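Local coordinates for protein Non-reducing end alpha-L-arabinofuranosidase BoGH43B (Bacteroides ovatus, PDB 5JOZ) that hydrolyses terminal non-reducing alpha-L-arabinofuranoside residues from the side branches of xyloglucan, helping to break down this polysaccharide, at residues Y399-T404 with A458-A463; L438-T441 with T446-F449. All blocks are in the same frame, centred on the assembly; numbering follows the deposited sequence.

Contact 1 (Y399-T404 with A458-A463)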
loop_
_atom_site.group_PDB
_atom_site.type_symbol
_atom_site.label_atom_id
_atom_site.label_comp_id
_atom_site.label_asym_id
_atom_site.label_seq_id
_atom_site.Cartn_x
_atom_site.Cartn_y
_atom_site.Cartn_z
ATOM N N TYR A 399 -11.717 -13.439 5.917
ATOM C CA TYR A 399 -12.527 -14.584 5.482
ATOM C C TYR A 399 -11.600 -15.672 4.987
ATOM O O TYR A 399 -10.780 -15.418 4.118
ATOM C CB TYR A 399 -13.468 -14.183 4.356
ATOM C CG TYR A 399 -14.378 -13.004 4.665
ATOM C CD1 TYR A 399 -15.081 -12.929 5.872
ATOM C CD2 TYR A 399 -14.559 -11.975 3.735
ATOM C CE1 TYR A 399 -15.923 -11.869 6.147
ATOM C CE2 TYR A 399 -15.406 -10.905 4.000
ATOM C CZ TYR A 399 -16.091 -10.857 5.202
ATOM O OH TYR A 399 -16.940 -9.808 5.465
ATOM N N ASP A 400 -11.756 -16.886 5.512
ATOM C CA ASP A 400 -10.826 -17.981 5.261
ATOM C C ASP A 400 -11.463 -19.099 4.443
ATOM O O ASP A 400 -12.341 -19.802 4.938
ATOM C CB ASP A 400 -10.357 -18.562 6.600
ATOM C CG ASP A 400 -9.538 -17.591 7.424
ATOM O OD1 ASP A 400 -9.119 -16.527 6.911
ATOM O OD2 ASP A 400 -9.305 -17.900 8.613
ATOM N N LEU A 401 -10.996 -19.288 3.214
ATOM C CA LEU A 401 -11.461 -20.393 2.382
ATOM C C LEU A 401 -10.405 -21.501 2.442
ATOM O O LEU A 401 -9.455 -21.505 1.651
ATOM C CB LEU A 401 -11.730 -19.928 0.953
ATOM C CG LEU A 401 -12.100 -21.014 -0.058
ATOM C CD1 LEU A 401 -13.349 -21.755 0.376
ATOM C CD2 LEU A 401 -12.267 -20.412 -1.440
ATOM N N LEU A 402 -10.583 -22.434 3.385
ATOM C CA LEU A 402 -9.541 -23.409 3.735
ATOM C C LEU A 402 -9.944 -24.863 3.565
ATOM O O LEU A 402 -11.118 -25.209 3.667
ATOM C CB LEU A 402 -9.109 -23.205 5.184
ATOM C CG LEU A 402 -8.752 -21.771 5.588
ATOM C CD1 LEU A 402 -8.453 -21.688 7.078
ATOM C CD2 LEU A 402 -7.581 -21.238 4.776
ATOM N N ILE A 403 -8.934 -25.695 3.307
ATOM C CA ILE A 403 -9.029 -27.137 3.347
ATOM C C ILE A 403 -8.542 -27.561 4.716
ATOM O O ILE A 403 -7.451 -27.149 5.137
ATOM C CB ILE A 403 -8.115 -27.812 2.304
ATOM C CG1 ILE A 403 -8.508 -27.382 0.898
ATOM C CG2 ILE A 403 -8.167 -29.345 2.442
ATOM C CD1 ILE A 403 -7.496 -27.758 -0.151
ATOM N N THR A 404 -9.338 -28.397 5.386
ATOM C CA THR A 404 -9.030 -28.917 6.731
ATOM C C THR A 404 -9.677 -30.308 6.910
ATOM O O THR A 404 -10.201 -30.882 5.939
ATOM C CB THR A 404 -9.505 -27.926 7.825
ATOM O OG1 THR A 404 -9.108 -28.388 9.122
ATOM C CG2 THR A 404 -11.006 -27.746 7.801
ATOM N N ALA A 458 -19.080 -26.648 -6.064
ATOM C CA ALA A 458 -20.111 -25.921 -5.305
ATOM C C ALA A 458 -19.718 -24.496 -4.917
ATOM O O ALA A 458 -18.579 -24.252 -4.534
ATOM C CB ALA A 458 -20.459 -26.697 -4.034
ATOM N N ILE A 459 -20.674 -23.572 -5.003
ATOM C CA ILE A 459 -20.594 -22.299 -4.284
ATOM C C ILE A 459 -20.779 -22.631 -2.800
ATOM O O ILE A 459 -21.792 -23.194 -2.404
ATOM C CB ILE A 459 -21.673 -21.285 -4.737
ATOM N N LEU A 460 -19.787 -22.290 -1.988
ATOM C CA LEU A 460 -19.749 -22.680 -0.580
ATOM C C LEU A 460 -20.364 -21.631 0.363
ATOM O O LEU A 460 -20.817 -21.966 1.460
ATOM C CB LEU A 460 -18.293 -22.970 -0.206
ATOM C CG LEU A 460 -17.987 -23.699 1.094
ATOM C CD1 LEU A 460 -18.761 -25.010 1.211
ATOM C CD2 LEU A 460 -16.493 -23.949 1.181
ATOM N N GLY A 461 -20.385 -20.369 -0.067
ATOM C CA GLY A 461 -20.860 -19.260 0.768
ATOM C C GLY A 461 -20.468 -17.891 0.226
ATOM O O GLY A 461 -19.699 -17.784 -0.732
ATOM N N THR A 462 -21.022 -16.854 0.848
ATOM C CA THR A 462 -20.773 -15.456 0.484
ATOM C C THR A 462 -20.441 -14.651 1.722
ATOM O O THR A 462 -20.733 -15.079 2.845
ATOM C CB THR A 462 -22.013 -14.780 -0.142
ATOM O OG1 THR A 462 -23.130 -14.935 0.742
ATOM C CG2 THR A 462 -22.334 -15.375 -1.492
ATOM N N ALA A 463 -19.849 -13.478 1.506
ATOM C CA ALA A 463 -19.594 -12.527 2.590
ATOM C C ALA A 463 -19.575 -11.094 2.052
ATOM O O ALA A 463 -19.339 -10.874 0.862
ATOM C CB ALA A 463 -18.283 -12.861 3.287
#
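Tyr-399 with Ala-463 and Leu-401 with Leu-460 form a sheet-on-sheet contact, made by side chains alone, in the interior of the C-terminal concanavalin A-like domain. No hydrogen bond joins 399-404 to 458-463; the CA atoms of Tyr-399 and Ala-463 are 7.9 Å apart, a spacing that side chains have to fill. At one end the methyl of Ala-463 sits over a face of the Tyr-399 ring in a CH-pi contact, CB lying 3.6 Å from the ring centroid and 15° off its normal. It is displaced toward the rim, so the closest ring atom is CZ, at 3.5 Å from Ala-463 CB. A single methyl probably suits this place, since the broad ring already spans much of the gap. The hydroxyl of Tyr-399 reaches past the alanine to a hydrogen bond with the carbonyl O of Ser-464, which satisfies its polar end and helps fix the ring. Farther along, Leu-401 and Leu-460 meet at an angle, methyl against methyl, with CD1 of Leu-401 3.9 Å from CD2 of Leu-460. In Leu-401 the CG lies opposite the backbone N (chi1 175°), which brings the branched end closer to the facing strand than the direction of its CB would suggest. Leu-460 belongs to a classic beta bulge, since it and Gly-461 both face Phe-449; Gly-461 has phi 165°, a value that glycine reaches easily. Aromatic and aliphatic side chains interleaved between two antiparallel sheets in this way are the hydrophobic core of a beta-sandwich, here one of the concanavalin A-like type.

Contact 2 (L438-T441 with T446-F449)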
loop_
_atom_site.group_PDB
_atom_site.type_symbol
_atom_site.label_atom_id
_atom_site.label_comp_id
_atom_site.label_asym_id
_atom_site.label_seq_id
_atom_site.Cartn_x
_atom_site.Cartn_y
_atom_site.Cartn_z
ATOM N N LEU A 438 -9.540 -23.767 -5.319
ATOM C CA LEU A 438 -10.243 -22.858 -4.435
ATOM C C LEU A 438 -10.382 -21.556 -5.161
ATOM O O LEU A 438 -9.440 -21.105 -5.797
ATOM C CB LEU A 438 -9.455 -22.638 -3.153
ATOM C CG LEU A 438 -9.259 -23.840 -2.245
ATOM C CD1 LEU A 438 -8.445 -23.394 -1.048
ATOM C CD2 LEU A 438 -10.573 -24.454 -1.789
ATOM N N SER A 439 -11.543 -20.933 -5.034
ATOM C CA SER A 439 -11.901 -19.804 -5.876
ATOM C C SER A 439 -12.644 -18.732 -5.058
ATOM O O SER A 439 -13.500 -19.051 -4.231
ATOM C CB SER A 439 -12.735 -20.321 -7.049
ATOM O OG SER A 439 -12.572 -19.520 -8.194
ATOM N N ILE A 440 -12.258 -17.470 -5.252
ATOM C CA ILE A 440 -12.923 -16.326 -4.636
ATOM C C ILE A 440 -13.238 -15.348 -5.743
ATOM O O ILE A 440 -12.343 -14.942 -6.474
ATOM C CB ILE A 440 -12.036 -15.595 -3.614
ATOM C CG1 ILE A 440 -11.612 -16.550 -2.493
ATOM C CG2 ILE A 440 -12.765 -14.373 -3.048
ATOM C CD1 ILE A 440 -10.379 -16.093 -1.762
ATOM N N THR A 441 -14.511 -14.988 -5.865
ATOM C CA THR A 441 -14.951 -14.014 -6.843
ATOM C C THR A 441 -15.515 -12.825 -6.077
ATOM O O THR A 441 -16.035 -12.979 -4.962
ATOM C CB THR A 441 -15.993 -14.596 -7.825
ATOM O OG1 THR A 441 -17.248 -14.776 -7.165
ATOM C CG2 THR A 441 -15.517 -15.921 -8.393
ATOM N N THR A 446 -20.002 -7.962 -2.551
ATOM C CA THR A 446 -19.981 -9.370 -2.112
ATOM C C THR A 446 -18.779 -10.158 -2.616
ATOM O O THR A 446 -18.373 -10.033 -3.779
ATOM C CB THR A 446 -21.268 -10.121 -2.535
ATOM O OG1 THR A 446 -21.393 -10.091 -3.960
ATOM C CG2 THR A 446 -22.508 -9.470 -1.916
ATOM N N TYR A 447 -18.217 -10.955 -1.709
ATOM C CA TYR A 447 -17.279 -12.000 -2.057
ATOM C C TYR A 447 -18.072 -13.275 -2.090
ATOM O O TYR A 447 -18.878 -13.506 -1.181
ATOM C CB TYR A 447 -16.218 -12.151 -0.978
ATOM C CG TYR A 447 -15.290 -10.985 -0.832
ATOM C CD1 TYR A 447 -14.299 -10.746 -1.778
ATOM C CD2 TYR A 447 -15.362 -10.148 0.274
ATOM C CE1 TYR A 447 -13.413 -9.695 -1.636
ATOM C CE2 TYR A 447 -14.474 -9.090 0.425
ATOM C CZ TYR A 447 -13.510 -8.868 -0.540
ATOM O OH TYR A 447 -12.640 -7.813 -0.409
ATOM N N THR A 448 -17.852 -14.088 -3.123
ATOM C CA THR A 448 -18.438 -15.422 -3.221
ATOM C C THR A 448 -17.301 -16.445 -3.281
ATOM O O THR A 448 -16.322 -16.240 -3.994
ATOM C CB THR A 448 -19.363 -15.537 -4.444
ATOM O OG1 THR A 448 -20.349 -14.506 -4.369
ATOM C CG2 THR A 448 -20.078 -16.901 -4.482
ATOM N N PHE A 449 -17.451 -17.524 -2.510
ATOM C CA PHE A 449 -16.412 -18.537 -2.292
ATOM C C PHE A 449 -16.838 -19.883 -2.901
ATOM O O PHE A 449 -17.922 -20.386 -2.581
ATOM C CB PHE A 449 -16.179 -18.705 -0.791
ATOM C CG PHE A 449 -15.765 -17.444 -0.103
ATOM C CD1 PHE A 449 -16.716 -16.573 0.429
ATOM C CD2 PHE A 449 -14.411 -17.110 0.007
ATOM C CE1 PHE A 449 -16.324 -15.396 1.056
ATOM C CE2 PHE A 449 -14.015 -15.936 0.639
ATOM C CZ PHE A 449 -14.968 -15.076 1.164
#
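The carbonyl O of Thr-441 is held by two donors from the facing strand: Thr-448 N, in a 2.8 Å hydrogen bond that is nearly straight (169° at the hydrogen), and the CA-H of Tyr-447, in a weaker contact with CA 3.3 Å away. Its counterpart, Thr-448 O, accepts Thr-441 N at 2.9 Å and also lies near the CA of Ile-440. These two N-H...O bonds close the small ring that defines Thr-441 and Thr-448 as an antiparallel hydrogen-bonded pair; Ile-440 and Phe-449, one step along, form the non-hydrogen-bonded pair. The two pairs put their side chains on opposite faces of the sheet. On one, the threonines cross, with Thr-441 OG1 3.5 Å from Thr-448 CB. That hydroxyl is hydrogen-bonded to Glu-450 OE2, and threonine suits a partly exposed strand because beta-branching favours an extended backbone while the side chain offers a polar group. The other face is buried. There Ile-440 and Phe-449 run side by side, and CG1 of Ile-440 approaches CD2 of the Phe-449 ring to 3.8 Å. With CG1 of Ile-440 beside the backbone N (chi1 -59°), CG2 is the branch left on the side of Tyr-447, and it meets CD1 of that ring at 4.1 Å; one isoleucine thus touches two aromatic rings. Tyr-447 OH finds its partner in Gln-365 OE1, so a polar end is accommodated in this largely apolar layer. Hydrogen bonds in the sheet, polar residues on one side and large apolar ones on the other, mark an amphipathic beta-hairpin, here one that contributes two strands to a sheet of the concanavalin A-like sandwich.

Contacts 1 and 2 have centres about 7 Å apart in the C-terminal concanavalin A-like domain and combine hydrogen bonding within a sheet with side-chain packing between sheets, the two interactions on which a beta-sandwich rests. Along the chain, 399-404 comes first, then the hairpin of contact 2, then 458-463. Strands 436-442, 446-453 and 456-464 lie consecutively in one sheet, whereas strand 397-406 belongs to the facing sheet. Segments 446-449 and 458-463 are joined by probable backbone hydrogen bonds, Leu-460 N to Phe-449 O at 2.7 Å and Tyr-447 N to Ala-463 O. Contact 2 therefore joins two neighbouring strands of one sheet, and contact 1 fastens that sheet to the other, both away from the probable catalytic residues.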